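Local coordinates for Azi13 (Streptomyces sahachiroi, PDB 5HMB), which is a hot-dog-fold thioesterase of the PaaI family in azinomycin biosynthesis, probably acting on a naphthoate-type polyketide thioester, at residues Asp28-Trp34 against Arg93-Leu99; Val36-Leu41 against Pro86-Ala90. One frame throughout, in Å; residues are numbered along the deposited sequence.

Contact 1: Asp28-Trp34 against Arg93-Leu99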
loop_
_atom_site.group_PDB
_atom_site.type_symbol
_atom_site.label_atom_id
_atom_site.label_comp_id
_atom_site.label_asym_id
_atom_site.label_seq_id
_atom_site.Cartn_x
_atom_site.Cartn_y
_atom_site.Cartn_z
ATOM N N ASP A 28 6.383 18.082 -13.999
ATOM C CA ASP A 28 7.121 16.839 -13.900
ATOM C C ASP A 28 7.880 16.684 -12.583
ATOM O O ASP A 28 8.606 15.695 -12.419
ATOM C CB ASP A 28 8.091 16.727 -15.083
ATOM C CG ASP A 28 9.128 17.829 -15.082
ATOM O OD1 ASP A 28 8.931 18.831 -14.356
ATOM O OD2 ASP A 28 10.139 17.698 -15.804
ATOM N N ARG A 29 7.714 17.609 -11.639
ATOM C CA ARG A 29 8.464 17.603 -10.393
ATOM C C ARG A 29 7.973 18.742 -9.513
ATOM O O ARG A 29 7.725 19.843 -10.006
ATOM C CB ARG A 29 9.968 17.754 -10.656
ATOM C CG ARG A 29 10.822 17.962 -9.407
ATOM C CD ARG A 29 12.298 17.694 -9.713
ATOM N NE ARG A 29 12.684 18.254 -11.007
ATOM C CZ ARG A 29 13.251 19.446 -11.176
ATOM N NH1 ARG A 29 13.557 19.873 -12.396
ATOM N NH2 ARG A 29 13.522 20.209 -10.125
ATOM N N ALA A 30 7.840 18.472 -8.220
ATOM C CA ALA A 30 7.567 19.496 -7.226
ATOM C C ALA A 30 8.499 19.264 -6.044
ATOM O O ALA A 30 8.773 18.113 -5.694
ATOM C CB ALA A 30 6.104 19.478 -6.771
ATOM N N VAL A 31 9.005 20.351 -5.450
ATOM C CA VAL A 31 9.992 20.296 -4.370
ATOM C C VAL A 31 9.576 21.276 -3.284
ATOM O O VAL A 31 9.344 22.456 -3.568
ATOM C CB VAL A 31 11.410 20.650 -4.860
ATOM C CG1 VAL A 31 12.380 20.670 -3.680
ATOM C CG2 VAL A 31 11.883 19.697 -5.948
ATOM N N ALA A 32 9.496 20.803 -2.043
ATOM C CA ALA A 32 9.154 21.673 -0.928
ATOM C C ALA A 32 10.083 21.412 0.245
ATOM O O ALA A 32 10.515 20.276 0.470
ATOM C CB ALA A 32 7.701 21.486 -0.482
ATOM N N TYR A 33 10.381 22.474 0.986
ATOM C CA TYR A 33 11.176 22.403 2.198
ATOM C C TYR A 33 10.256 22.594 3.389
ATOM O O TYR A 33 9.228 23.270 3.292
ATOM C CB TYR A 33 12.272 23.478 2.225
ATOM C CG TYR A 33 13.204 23.449 1.035
ATOM C CD1 TYR A 33 14.164 22.454 0.906
ATOM C CD2 TYR A 33 13.131 24.423 0.043
ATOM C CE1 TYR A 33 15.028 22.417 -0.180
ATOM C CE2 TYR A 33 13.993 24.399 -1.049
ATOM C CZ TYR A 33 14.938 23.392 -1.152
ATOM O OH TYR A 33 15.797 23.354 -2.223
ATOM N N TRP A 34 10.636 22.002 4.512
ATOM C CA TRP A 34 9.886 22.135 5.755
ATOM C C TRP A 34 10.761 21.606 6.886
ATOM O O TRP A 34 11.849 21.068 6.658
ATOM C CB TRP A 34 8.554 21.393 5.686
ATOM C CG TRP A 34 8.684 19.928 5.380
ATOM C CD1 TRP A 34 9.112 19.362 4.207
ATOM C CD2 TRP A 34 8.357 18.837 6.256
ATOM N NE1 TRP A 34 9.072 17.987 4.308
ATOM C CE2 TRP A 34 8.619 17.644 5.556
ATOM C CE3 TRP A 34 7.861 18.759 7.564
ATOM C CZ2 TRP A 34 8.395 16.388 6.114
ATOM C CZ3 TRP A 34 7.638 17.515 8.114
ATOM C CH2 TRP A 34 7.900 16.344 7.386
ATOM N N ARG A 93 16.317 20.778 8.290
ATOM C CA ARG A 93 15.427 21.044 7.166
ATOM C C ARG A 93 15.225 19.816 6.285
ATOM O O ARG A 93 16.181 19.274 5.721
ATOM C CB ARG A 93 15.967 22.182 6.304
ATOM C CG ARG A 93 15.240 22.285 4.973
ATOM C CD ARG A 93 15.954 23.181 3.981
ATOM N NE ARG A 93 15.758 24.596 4.281
ATOM C CZ ARG A 93 16.072 25.581 3.443
ATOM N NH1 ARG A 93 16.590 25.301 2.251
ATOM N NH2 ARG A 93 15.862 26.845 3.792
ATOM N N LEU A 94 13.969 19.423 6.119
ATOM C CA LEU A 94 13.596 18.306 5.267
ATOM C C LEU A 94 13.226 18.814 3.873
ATOM O O LEU A 94 12.669 19.904 3.724
ATOM C CB LEU A 94 12.429 17.543 5.906
ATOM C CG LEU A 94 12.668 17.252 7.388
ATOM C CD1 LEU A 94 11.466 16.570 8.021
ATOM C CD2 LEU A 94 13.944 16.418 7.563
ATOM N N THR A 95 13.563 18.024 2.852
ATOM C CA THR A 95 13.244 18.329 1.461
ATOM C C THR A 95 12.403 17.201 0.878
ATOM O O THR A 95 12.862 16.054 0.821
ATOM C CB THR A 95 14.517 18.497 0.627
ATOM O OG1 THR A 95 15.335 19.523 1.195
ATOM C CG2 THR A 95 14.162 18.869 -0.800
ATOM N N SER A 96 11.194 17.523 0.413
ATOM C CA SER A 96 10.288 16.530 -0.163
ATOM C C SER A 96 10.147 16.736 -1.661
ATOM O O SER A 96 9.750 17.819 -2.113
ATOM C CB SER A 96 8.921 16.584 0.507
ATOM O OG SER A 96 9.070 16.326 1.891
ATOM N N THR A 97 10.422 15.685 -2.426
ATOM C CA THR A 97 10.435 15.758 -3.883
ATOM C C THR A 97 9.465 14.738 -4.453
ATOM O O THR A 97 9.596 13.537 -4.190
ATOM C CB THR A 97 11.843 15.512 -4.410
ATOM O OG1 THR A 97 12.714 16.495 -3.844
ATOM C CG2 THR A 97 11.871 15.593 -5.920
ATOM N N ALA A 98 8.495 15.218 -5.224
ATOM C CA ALA A 98 7.521 14.374 -5.894
ATOM C C ALA A 98 7.958 14.137 -7.331
ATOM O O ALA A 98 8.186 15.096 -8.083
ATOM C CB ALA A 98 6.135 15.026 -5.862
ATOM N N LEU A 99 8.059 12.865 -7.713
ATOM C CA LEU A 99 8.399 12.526 -9.083
ATOM C C LEU A 99 7.310 11.674 -9.706
ATOM O O LEU A 99 6.682 10.859 -9.020
ATOM C CB LEU A 99 9.724 11.774 -9.172
ATOM C CG LEU A 99 10.919 12.610 -8.734
ATOM C CD1 LEU A 99 12.199 11.767 -8.774
ATOM C CD2 LEU A 99 11.014 13.851 -9.621
#
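Ala30, Ala32 and Trp34 pair with Ala98, Ser96 and Leu94 as antiparallel hydrogen-bonded pairs, joining two strands of the hot-dog sheet that wraps the helix 49-68. Each pair exchanges two backbone bonds, from Leu94 N to Trp34 O at 2.7 Å to the weak one from Ala30 N to Ala98 O at 3.4 Å. The intervening residues turn their amides outward, Val31 and Tyr33 toward the strand 21-26, Thr95 and Thr97 toward the strand 107-115. On the helix side, Trp34 holds CG between its backbone N and carbonyl carbon (chi1 58°), which swings the indole over to the other strand. Its NE1 donates to Ser96 OG at 2.9 Å, with the oxygen tilted 17° from the ring plane, and Thr114 OG1 also bonds to that hydroxyl. Leu94 CD1 sits over the six-membered ring. Replacing Trp34 by an alanine would probably leave Ser96 OG without its indole donor and a gap beneath the Leu94 methyl. On the other face Arg93, bent at chi3, lays its guanidinium over the Tyr33 ring in a cation-pi contact, the two planes 35° apart, while Thr95 OG1 lies at the ring edge, 3.2 Å from Tyr33 CD1.

Contact 2: Val36-Leu41 against Pro86-Ala90; sequences VRADLL and PATVA
Val36 is directed toward the 86-90 segment, where its CB and CG2 meet Thr88 O, and of the residues here it has the most surface buried by the contact. With CG1 anti to the backbone N (chi1 -167°) and CG2 anti to the carbonyl carbon, both branches, with CB between them, lie against the Thr88 carbonyl. The CG2 methyl rests 3.3 Å from Thr88 O and 3.9 Å from Ala87 CB, while CG1 is also near the next peptide nitrogen, 3.8 Å from Val89 N. Val89 answers mainly with one methyl: its CG1 reaches in beside Val36 O and the carbonyl carbon of Arg37, and more loosely meets Leu41 CD1 at 4.4 Å. Leu41 thus closes the far end of a small apolar patch, with Ala87 at the other.

The contact joins two loops of the hot-dog domain, one leading from the strand 29-35 toward the central helix, the other running between the strands 72-83 and 93-100. Leu47 backs the join, touching Val36 and bonding to the backbone of Ala87. Within 36-41, Arg37 NE and NH2 form a side-on, two-bond salt bridge with Asp39, and NH2 also bonds to His17 O. No hydrogen bond spans the two segments: the direct join is van der Waals packing of methyls on methyls and on the Thr88-Val89 peptide, so the fit probably depends on the shape of the Val36 and Val89 side chains.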
loop_
_atom_site.group_PDB
_atom_site.type_symbol
_atom_site.label_atom_id
_atom_site.label_comp_id
_atom_site.label_asym_id
_atom_site.label_seq_id
_atom_site.Cartn_x
_atom_site.Cartn_y
_atom_site.Cartn_z
ATOM N N VAL A 36 10.700 19.837 11.109
ATOM C CA VAL A 36 10.002 19.300 12.269
ATOM C C VAL A 36 9.823 20.407 13.301
ATOM O O VAL A 36 10.728 21.222 13.527
ATOM C CB VAL A 36 10.779 18.111 12.858
ATOM C CG1 VAL A 36 9.923 17.369 13.850
ATOM C CG2 VAL A 36 11.259 17.179 11.747
ATOM N N ARG A 37 8.651 20.454 13.926
ATOM C CA ARG A 37 8.338 21.484 14.906
ATOM C C ARG A 37 7.729 20.834 16.131
ATOM O O ARG A 37 7.244 19.701 16.079
ATOM C CB ARG A 37 7.354 22.538 14.359
ATOM C CG ARG A 37 7.845 23.343 13.185
ATOM C CD ARG A 37 6.868 24.492 12.868
ATOM N NE ARG A 37 5.468 24.114 13.077
ATOM C CZ ARG A 37 4.563 24.003 12.106
ATOM N NH1 ARG A 37 4.898 24.250 10.850
ATOM N NH2 ARG A 37 3.315 23.655 12.393
ATOM N N ALA A 38 7.744 21.582 17.236
ATOM C CA ALA A 38 7.241 21.058 18.501
ATOM C C ALA A 38 5.780 20.624 18.389
ATOM O O ALA A 38 5.398 19.572 18.915
ATOM C CB ALA A 38 7.415 22.105 19.601
ATOM N N ASP A 39 4.950 21.413 17.707
ATOM C CA ASP A 39 3.528 21.095 17.588
ATOM C C ASP A 39 3.236 19.977 16.593
ATOM O O ASP A 39 2.092 19.514 16.527
ATOM C CB ASP A 39 2.734 22.347 17.195
ATOM C CG ASP A 39 3.277 23.020 15.952
ATOM O OD1 ASP A 39 4.490 22.884 15.687
ATOM O OD2 ASP A 39 2.493 23.686 15.244
ATOM N N LEU A 40 4.227 19.531 15.825
ATOM C CA LEU A 40 4.045 18.452 14.865
ATOM C C LEU A 40 4.489 17.103 15.409
ATOM O O LEU A 40 4.472 16.115 14.669
ATOM C CB LEU A 40 4.797 18.767 13.570
ATOM C CG LEU A 40 4.429 20.079 12.891
ATOM C CD1 LEU A 40 5.213 20.276 11.597
ATOM C CD2 LEU A 40 2.924 20.123 12.627
ATOM N N LEU A 41 4.873 17.033 16.681
ATOM C CA LEU A 41 5.456 15.830 17.249
ATOM C C LEU A 41 4.394 14.939 17.869
ATOM O O LEU A 41 3.304 15.387 18.237
ATOM C CB LEU A 41 6.489 16.182 18.318
ATOM C CG LEU A 41 7.659 17.051 17.875
ATOM C CD1 LEU A 41 8.389 17.592 19.084
ATOM C CD2 LEU A 41 8.590 16.236 17.006
ATOM N N PRO A 86 13.359 8.106 12.373
ATOM C CA PRO A 86 12.685 9.121 13.190
ATOM C C PRO A 86 13.230 10.494 12.841
ATOM O O PRO A 86 14.442 10.681 12.718
ATOM C CB PRO A 86 13.039 8.724 14.632
ATOM C CG PRO A 86 13.775 7.411 14.532
ATOM C CD PRO A 86 14.326 7.321 13.157
ATOM N N ALA A 87 12.323 11.450 12.663
ATOM C CA ALA A 87 12.682 12.843 12.445
ATOM C C ALA A 87 12.342 13.639 13.695
ATOM O O ALA A 87 11.267 13.463 14.278
ATOM C CB ALA A 87 11.952 13.420 11.225
ATOM N N THR A 88 13.273 14.488 14.130
ATOM C CA THR A 88 13.073 15.348 15.293
ATOM C C THR A 88 13.376 16.786 14.918
ATOM O O THR A 88 13.835 17.084 13.808
ATOM C CB THR A 88 13.985 14.964 16.464
ATOM O OG1 THR A 88 15.343 15.180 16.062
ATOM C CG2 THR A 88 13.798 13.524 16.836
ATOM N N VAL A 89 13.154 17.679 15.886
ATOM C CA VAL A 89 13.519 19.077 15.703
ATOM C C VAL A 89 15.008 19.210 15.424
ATOM O O VAL A 89 15.433 20.064 14.636
ATOM C CB VAL A 89 13.092 19.888 16.937
ATOM C CG1 VAL A 89 11.586 19.867 17.066
ATOM C CG2 VAL A 89 13.716 19.305 18.177
ATOM N N ALA A 90 15.822 18.345 16.030
ATOM C CA ALA A 90 17.263 18.420 15.848
ATOM C C ALA A 90 17.676 18.130 14.417
ATOM O O ALA A 90 18.795 18.473 14.026
ATOM C CB ALA A 90 17.969 17.443 16.800
#

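The two contacts illustrate how the loops at the end of a strand pair can meet by side-chain packing instead of by strand pairing. Val36 comes directly after the strand 29-35, and the 86-90 loop runs into the strand 93-100, so both segments of contact 2 lie, in sequence, between those of contact 1. Their centres are about 18 Å apart, yet they meet where Leu94 CD1 packs 3.8 Å from Val36 CG2, making one methyl of Leu94 common to both. The centre of contact 1 lies about 7 Å, that of contact 2 about 17 Å, from the centre of the chain. Leu47, which touches both Trp34 and Val36, bridges them as well. Within 36-41, though not in the contact itself, Leu40 packs on Tyr14 of the second subunit.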